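Local coordinates for putative mandelate racemase (Bordetella bronchiseptica, PDB 3OZM), which probably abstracts the proton alpha to the carboxylate of an acid sugar such as an aldarate, in a magnesium-dependent reaction of the enolase superfamily, at residues L172-A177 with I198-N203; H304-I309 with E329-H334. All blocks are in the same frame, centred on the assembly; numbering follows the deposited sequence.

Contact 1: L172-A177 with I198-N203. With MG (magnesium ion), chain I; DXL (D-xylaric acid), chain J.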
loop_
_atom_site.group_PDB
_atom_site.type_symbol
_atom_site.label_atom_id
_atom_site.label_comp_id
_atom_site.label_asym_id
_atom_site.label_seq_id
_atom_site.Cartn_x
_atom_site.Cartn_y
_atom_site.Cartn_z
ATOM N N LEU A 172 6.735 -29.040 -2.228
ATOM C CA LEU A 172 7.637 -30.117 -1.798
ATOM C C LEU A 172 8.844 -29.537 -1.086
ATOM O O LEU A 172 9.517 -28.635 -1.611
ATOM C CB LEU A 172 8.130 -30.915 -3.013
ATOM C CG LEU A 172 9.216 -31.968 -2.754
ATOM C CD1 LEU A 172 8.619 -33.174 -2.002
ATOM C CD2 LEU A 172 9.874 -32.409 -4.065
ATOM N N LYS A 173 9.123 -30.062 0.100
ATOM C CA LYS A 173 10.321 -29.700 0.838
ATOM C C LYS A 173 11.539 -30.446 0.294
ATOM O O LYS A 173 11.489 -31.656 0.029
ATOM C CB LYS A 173 10.135 -29.987 2.335
ATOM C CG LYS A 173 8.944 -29.282 2.924
ATOM C CD LYS A 173 9.165 -27.778 2.941
ATOM C CE LYS A 173 8.026 -27.088 3.658
ATOM N NZ LYS A 173 8.407 -25.714 4.073
ATOM N N VAL A 174 12.635 -29.717 0.118
ATOM C CA VAL A 174 13.871 -30.317 -0.381
ATOM C C VAL A 174 15.075 -29.797 0.377
ATOM O O VAL A 174 14.964 -28.876 1.189
ATOM C CB VAL A 174 14.090 -30.020 -1.879
ATOM C CG1 VAL A 174 12.902 -30.474 -2.697
ATOM C CG2 VAL A 174 14.378 -28.515 -2.086
ATOM N N GLY A 175 16.235 -30.393 0.117
ATOM C CA GLY A 175 17.478 -29.839 0.622
ATOM C C GLY A 175 18.435 -30.803 1.290
ATOM O O GLY A 175 19.638 -30.559 1.323
ATOM N N ARG A 176 17.918 -31.892 1.841
ATOM C CA ARG A 176 18.797 -32.796 2.568
ATOM C C ARG A 176 19.553 -33.709 1.612
ATOM O O ARG A 176 20.747 -33.952 1.786
ATOM C CB ARG A 176 18.032 -33.610 3.611
ATOM C CG ARG A 176 18.962 -34.293 4.615
ATOM C CD ARG A 176 18.197 -34.858 5.786
ATOM N NE ARG A 176 17.210 -35.823 5.332
ATOM C CZ ARG A 176 16.229 -36.300 6.087
ATOM N NH1 ARG A 176 16.097 -35.893 7.345
ATOM N NH2 ARG A 176 15.377 -37.180 5.574
ATOM N N ALA A 177 18.852 -34.204 0.605
ATOM C CA ALA A 177 19.437 -35.141 -0.345
ATOM C C ALA A 177 19.011 -34.775 -1.768
ATOM O O ALA A 177 18.022 -35.294 -2.280
ATOM C CB ALA A 177 19.007 -36.566 0.001
ATOM N N ILE A 198 3.614 -27.381 -9.131
ATOM C CA ILE A 198 4.450 -27.953 -8.096
ATOM C C ILE A 198 5.471 -26.916 -7.661
ATOM O O ILE A 198 6.255 -26.423 -8.478
ATOM C CB ILE A 198 5.178 -29.207 -8.602
ATOM C CG1 ILE A 198 4.153 -30.262 -9.029
ATOM C CG2 ILE A 198 6.095 -29.744 -7.514
ATOM C CD1 ILE A 198 4.756 -31.526 -9.598
ATOM N N LEU A 199 5.435 -26.578 -6.382
ATOM C CA LEU A 199 6.355 -25.628 -5.790
ATOM C C LEU A 199 7.428 -26.407 -5.022
ATOM O O LEU A 199 7.183 -27.516 -4.545
ATOM C CB LEU A 199 5.605 -24.733 -4.807
ATOM C CG LEU A 199 4.589 -23.719 -5.346
ATOM C CD1 LEU A 199 3.594 -24.313 -6.353
ATOM C CD2 LEU A 199 3.844 -23.071 -4.166
ATOM N N VAL A 200 8.602 -25.813 -4.874
ATOM C CA VAL A 200 9.671 -26.444 -4.119
ATOM C C VAL A 200 10.205 -25.463 -3.077
ATOM O O VAL A 200 10.294 -24.253 -3.343
ATOM C CB VAL A 200 10.800 -26.864 -5.088
ATOM C CG1 VAL A 200 12.060 -27.218 -4.345
ATOM C CG2 VAL A 200 10.324 -28.015 -5.987
ATOM N N ASP A 201 10.574 -25.987 -1.908
ATOM C CA ASP A 201 11.006 -25.163 -0.779
ATOM C C ASP A 201 12.206 -25.823 -0.129
ATOM O O ASP A 201 12.093 -26.917 0.432
ATOM C CB ASP A 201 9.863 -25.040 0.234
ATOM C CG ASP A 201 10.167 -24.072 1.370
ATOM O OD1 ASP A 201 11.335 -23.637 1.551
ATOM O OD2 ASP A 201 9.212 -23.766 2.101
ATOM N N ALA A 202 13.356 -25.158 -0.200
ATOM C CA ALA A 202 14.585 -25.712 0.370
ATOM C C ALA A 202 14.892 -25.240 1.796
ATOM O O ALA A 202 15.854 -25.690 2.384
ATOM C CB ALA A 202 15.785 -25.407 -0.571
ATOM N N ASN A 203 14.080 -24.333 2.353
ATOM C CA ASN A 203 14.335 -23.834 3.704
ATOM C C ASN A 203 15.793 -23.418 3.965
ATOM O O ASN A 203 16.357 -23.748 5.006
ATOM C CB ASN A 203 13.903 -24.882 4.737
ATOM C CG ASN A 203 12.403 -25.026 4.807
ATOM O OD1 ASN A 203 11.826 -25.916 4.183
ATOM N ND2 ASN A 203 11.759 -24.141 5.560
HETATM MG MG MG I . 9.001 -21.932 3.357
HETATM O OAA DXL J . 7.620 -26.378 7.798
HETATM O OAB DXL J . 7.953 -24.174 9.369
HETATM O OAC DXL J . 8.994 -23.098 5.276
HETATM O OAD DXL J . 5.390 -22.982 5.232
HETATM O OAE DXL J . 9.445 -25.819 6.676
HETATM C CAF DXL J . 8.497 -25.567 7.455
HETATM C CAG DXL J . 8.417 -24.141 8.008
HETATM C CAH DXL J . 7.421 -23.312 7.177
HETATM C CAI DXL J . 7.672 -23.497 5.669
HETATM C CAJ DXL J . 6.553 -22.897 4.786
HETATM O OAK DXL J . 6.848 -22.400 3.673
HETATM O OAL DXL J . 7.471 -21.947 7.607
HETATM O O HOH W 1 13.333 -28.039 3.452
HETATM O O HOH W 2 11.088 -21.713 3.335
#
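The two oxygens of the Asp201 carboxylate have different partners: OD2 binds magnesium at 2.2 Å and meets Lys173 NZ in a salt bridge, though the place of NZ is less sure, while OD1 takes the backbone N of Asn203 on its anti side, 32° out of the carboxylate plane, in an Asx turn. This is the C-terminal mouth of the barrel of the mandelate racemase family, where strands 169-173 and 197-201 run parallel as the outer strands of a beta-alpha-beta unit. Water 2 donates to OD1 and binds magnesium, whose six ligands D-xylaric acid OAC and OAK, Glu227 and Glu254 complete. The Asn203 amide divides its two ends: ND2 reaches D-xylaric acid OAC at 3.0 Å, and water 1 lies 2.7 Å from Asn203 OD1 and 2.9 Å from Val174 O, between the two loops, and may not serve both at once. With CG anti to the backbone N (chi1 -174°), Asp201 lies alongside Lys173, pointing the same way. Lys171 and Lys173 match the Lys-X-Lys pattern of this family, whose second lysine, here probably Lys173, can act as base. Backbone bonds hold the register: Leu172 N to Leu199 O at 2.8 Å, Asp201 N to Leu172 O and Val174 N to Asp201 O, both at 2.9 Å. Just past the strand, beside helix 178-192, Val174 CG2 presses tightly on Val200 CG1 at 3.5 Å.

Contact 2: H304-I309 with E329-H334. With DXL (D-xylaric acid), chain J.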
loop_
_atom_site.group_PDB
_atom_site.type_symbol
_atom_site.label_atom_id
_atom_site.label_comp_id
_atom_site.label_asym_id
_atom_site.label_seq_id
_atom_site.Cartn_x
_atom_site.Cartn_y
_atom_site.Cartn_z
ATOM N N HIS A 304 3.942 -16.226 2.749
ATOM C CA HIS A 304 4.010 -17.339 3.682
ATOM C C HIS A 304 2.853 -17.157 4.675
ATOM O O HIS A 304 2.545 -16.019 5.069
ATOM C CB HIS A 304 5.358 -17.294 4.395
ATOM C CG HIS A 304 5.496 -18.271 5.525
ATOM N ND1 HIS A 304 5.085 -17.985 6.812
ATOM C CD2 HIS A 304 6.041 -19.512 5.570
ATOM C CE1 HIS A 304 5.356 -19.014 7.598
ATOM N NE2 HIS A 304 5.949 -19.949 6.872
ATOM N N THR A 305 2.200 -18.254 5.067
ATOM C CA THR A 305 1.034 -18.168 5.963
ATOM C C THR A 305 1.059 -19.201 7.096
ATOM O O THR A 305 0.125 -19.268 7.904
ATOM C CB THR A 305 -0.275 -18.413 5.205
ATOM O OG1 THR A 305 -0.382 -19.807 4.865
ATOM C CG2 THR A 305 -0.375 -17.548 3.944
ATOM N N PHE A 306 2.134 -19.975 7.168
ATOM C CA PHE A 306 2.188 -21.235 7.916
ATOM C C PHE A 306 2.421 -21.082 9.432
ATOM O O PHE A 306 3.525 -20.760 9.871
ATOM C CB PHE A 306 3.308 -22.078 7.277
ATOM C CG PHE A 306 3.270 -23.562 7.577
ATOM C CD1 PHE A 306 2.703 -24.459 6.671
ATOM C CD2 PHE A 306 3.889 -24.071 8.709
ATOM C CE1 PHE A 306 2.718 -25.830 6.910
ATOM C CE2 PHE A 306 3.910 -25.451 8.959
ATOM C CZ PHE A 306 3.327 -26.327 8.060
ATOM N N ASN A 307 1.368 -21.293 10.219
ATOM C CA ASN A 307 1.506 -21.490 11.667
ATOM C C ASN A 307 0.181 -21.854 12.315
ATOM O O ASN A 307 0.081 -22.854 13.021
ATOM C CB ASN A 307 2.081 -20.270 12.391
ATOM C CG ASN A 307 2.532 -20.615 13.810
ATOM O OD1 ASN A 307 3.553 -21.257 13.997
ATOM N ND2 ASN A 307 1.746 -20.218 14.806
ATOM N N ASP A 308 -0.830 -21.029 12.086
ATOM C CA ASP A 308 -2.119 -21.236 12.724
ATOM C C ASP A 308 -3.231 -20.592 11.897
ATOM O O ASP A 308 -2.961 -19.936 10.892
ATOM C CB ASP A 308 -2.077 -20.696 14.158
ATOM C CG ASP A 308 -1.733 -19.209 14.219
ATOM O OD1 ASP A 308 -2.577 -18.408 13.778
ATOM O OD2 ASP A 308 -0.627 -18.854 14.715
ATOM N N ILE A 309 -4.486 -20.788 12.301
ATOM C CA ILE A 309 -5.601 -20.313 11.495
ATOM C C ILE A 309 -5.695 -18.790 11.474
ATOM O O ILE A 309 -6.246 -18.223 10.537
ATOM C CB ILE A 309 -6.956 -20.924 11.931
ATOM C CG1 ILE A 309 -8.014 -20.731 10.838
ATOM C CG2 ILE A 309 -7.434 -20.310 13.241
ATOM C CD1 ILE A 309 -7.688 -21.429 9.533
ATOM N N GLU A 329 -0.819 -20.247 0.419
ATOM C CA GLU A 329 -0.325 -21.366 1.216
ATOM C C GLU A 329 -1.364 -21.844 2.225
ATOM O O GLU A 329 -1.853 -21.060 3.035
ATOM C CB GLU A 329 0.952 -20.979 1.969
ATOM C CG GLU A 329 1.546 -22.139 2.770
ATOM C CD GLU A 329 2.906 -21.843 3.354
ATOM O OE1 GLU A 329 3.197 -20.666 3.659
ATOM O OE2 GLU A 329 3.678 -22.816 3.532
ATOM N N TRP A 330 -1.675 -23.137 2.181
ATOM C CA TRP A 330 -2.569 -23.746 3.161
ATOM C C TRP A 330 -1.922 -24.986 3.805
ATOM O O TRP A 330 -1.766 -26.031 3.159
ATOM C CB TRP A 330 -3.914 -24.121 2.520
ATOM C CG TRP A 330 -4.947 -24.374 3.581
ATOM C CD1 TRP A 330 -5.046 -25.480 4.380
ATOM C CD2 TRP A 330 -5.989 -23.476 4.004
ATOM N NE1 TRP A 330 -6.087 -25.326 5.270
ATOM C CE2 TRP A 330 -6.684 -24.111 5.056
ATOM C CE3 TRP A 330 -6.410 -22.209 3.586
ATOM C CZ2 TRP A 330 -7.776 -23.521 5.694
ATOM C CZ3 TRP A 330 -7.495 -21.622 4.225
ATOM C CH2 TRP A 330 -8.164 -22.280 5.267
ATOM N N ASP A 331 -1.520 -24.832 5.060
ATOM C CA ASP A 331 -0.977 -25.904 5.902
ATOM C C ASP A 331 -1.920 -27.104 5.940
ATOM O O ASP A 331 -3.027 -27.004 6.473
ATOM C CB ASP A 331 -0.796 -25.349 7.316
ATOM C CG ASP A 331 -0.126 -26.326 8.278
ATOM O OD1 ASP A 331 0.092 -27.519 7.944
ATOM O OD2 ASP A 331 0.184 -25.868 9.401
ATOM N N ILE A 332 -1.493 -28.220 5.349
ATOM C CA ILE A 332 -2.255 -29.464 5.422
ATOM C C ILE A 332 -1.647 -30.492 6.387
ATOM O O ILE A 332 -2.080 -31.644 6.426
ATOM C CB ILE A 332 -2.485 -30.099 4.021
ATOM C CG1 ILE A 332 -1.186 -30.182 3.209
ATOM C CG2 ILE A 332 -3.490 -29.286 3.216
ATOM C CD1 ILE A 332 -0.120 -31.121 3.787
ATOM N N THR A 333 -0.648 -30.086 7.160
ATOM C CA THR A 333 -0.024 -31.007 8.116
ATOM C C THR A 333 -0.904 -31.116 9.346
ATOM O O THR A 333 -1.853 -30.354 9.509
ATOM C CB THR A 333 1.396 -30.574 8.555
ATOM O OG1 THR A 333 1.321 -29.404 9.388
ATOM C CG2 THR A 333 2.290 -30.294 7.342
ATOM N N HIS A 334 -0.589 -32.065 10.222
ATOM C CA HIS A 334 -1.366 -32.200 11.449
ATOM C C HIS A 334 -1.200 -30.965 12.349
ATOM O O HIS A 334 -0.112 -30.706 12.863
ATOM C CB HIS A 334 -0.967 -33.462 12.215
ATOM C CG HIS A 334 -1.723 -33.626 13.496
ATOM N ND1 HIS A 334 -2.726 -34.557 13.654
ATOM C CD2 HIS A 334 -1.657 -32.937 14.659
ATOM C CE1 HIS A 334 -3.230 -34.451 14.872
ATOM N NE2 HIS A 334 -2.602 -33.473 15.501
HETATM O OAA DXL J . 7.620 -26.378 7.798
HETATM O OAB DXL J . 7.953 -24.174 9.369
HETATM O OAC DXL J . 8.994 -23.098 5.276
HETATM O OAD DXL J . 5.390 -22.982 5.232
HETATM O OAE DXL J . 9.445 -25.819 6.676
HETATM C CAF DXL J . 8.497 -25.567 7.455
HETATM C CAG DXL J . 8.417 -24.141 8.008
HETATM C CAH DXL J . 7.421 -23.312 7.177
HETATM C CAI DXL J . 7.672 -23.497 5.669
HETATM C CAJ DXL J . 6.553 -22.897 4.786
HETATM O OAK DXL J . 6.848 -22.400 3.673
HETATM O OAL DXL J . 7.471 -21.947 7.607
HETATM O O HOH W 3 -0.863 -22.244 6.304
HETATM O O HOH W 4 -0.740 -22.930 9.366
#
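Glu329 and His304 cross beside each other, and both approach D-xylaric acid: Glu329 OE2 lies 2.4 Å from carboxylate oxygen OAD, and His304 NE2 shares a hydrogen bond of 2.6 Å with hydroxyl OAL, which sits at the edge of the imidazole near its plane. This is the end of the barrel in the mandelate racemase family, where strand 328-331 meets the loop before helix 309-321. The histidine, backed at ND1 by Asp277, resembles the His-Asp dyad of mandelate racemase, and Glu329 probably corresponds to the acid that there bonds to the substrate carboxylate. Phe306 closes the first shell, its CB 3.1 Å from OAD. Behind these groups, the extended Glu329 chain carries OE1 to Thr305 N, 3.0 Å away in a nearly straight bond (165°), met on the anti side and 27° out of the carboxylate plane. Ser144 bonds to OE2, so each oxygen has a protein partner. The Phe306 ring carries the Asp331 carboxylate stacked on one face, the planes 21° apart, with OD2 over the rim. Further out, Arg33 in a salt bridge and Asn335 hold OD2, while OD1 takes both the N and the hydroxyl of Thr333, the first in an Asx turn and the second, at 2.7 Å, on its syn lone pair. Water 3 donates to Thr305 OG1 and accepts from Asp331 N. Finally, Thr305 OG1 donates to Glu329 O at 2.7 Å, from above the carbonyl plane.

Contact 1 and contact 2 lie in one barrel sheet, their centres 16 Å apart and their nearest atoms about 6 Å apart, without touching; D-xylaric acid bridges the gap. A single carboxylate of the ligand joins them: OAK binds the magnesium held by Asp201 of contact 1, while OAD faces Glu329 of contact 2, whose OE2 is 5.4 Å from the magnesium ion. Lys173 and His304 approach ligand carbon CAI from opposite sides, although the place of Lys173 NZ is less sure, consistent with the paired acid-base residues of mandelate racemase. Contact 1 supplies Asp201, one of the three protein ligands of magnesium, and Lys173; contact 2 adds the histidine, the glutamate and Phe306.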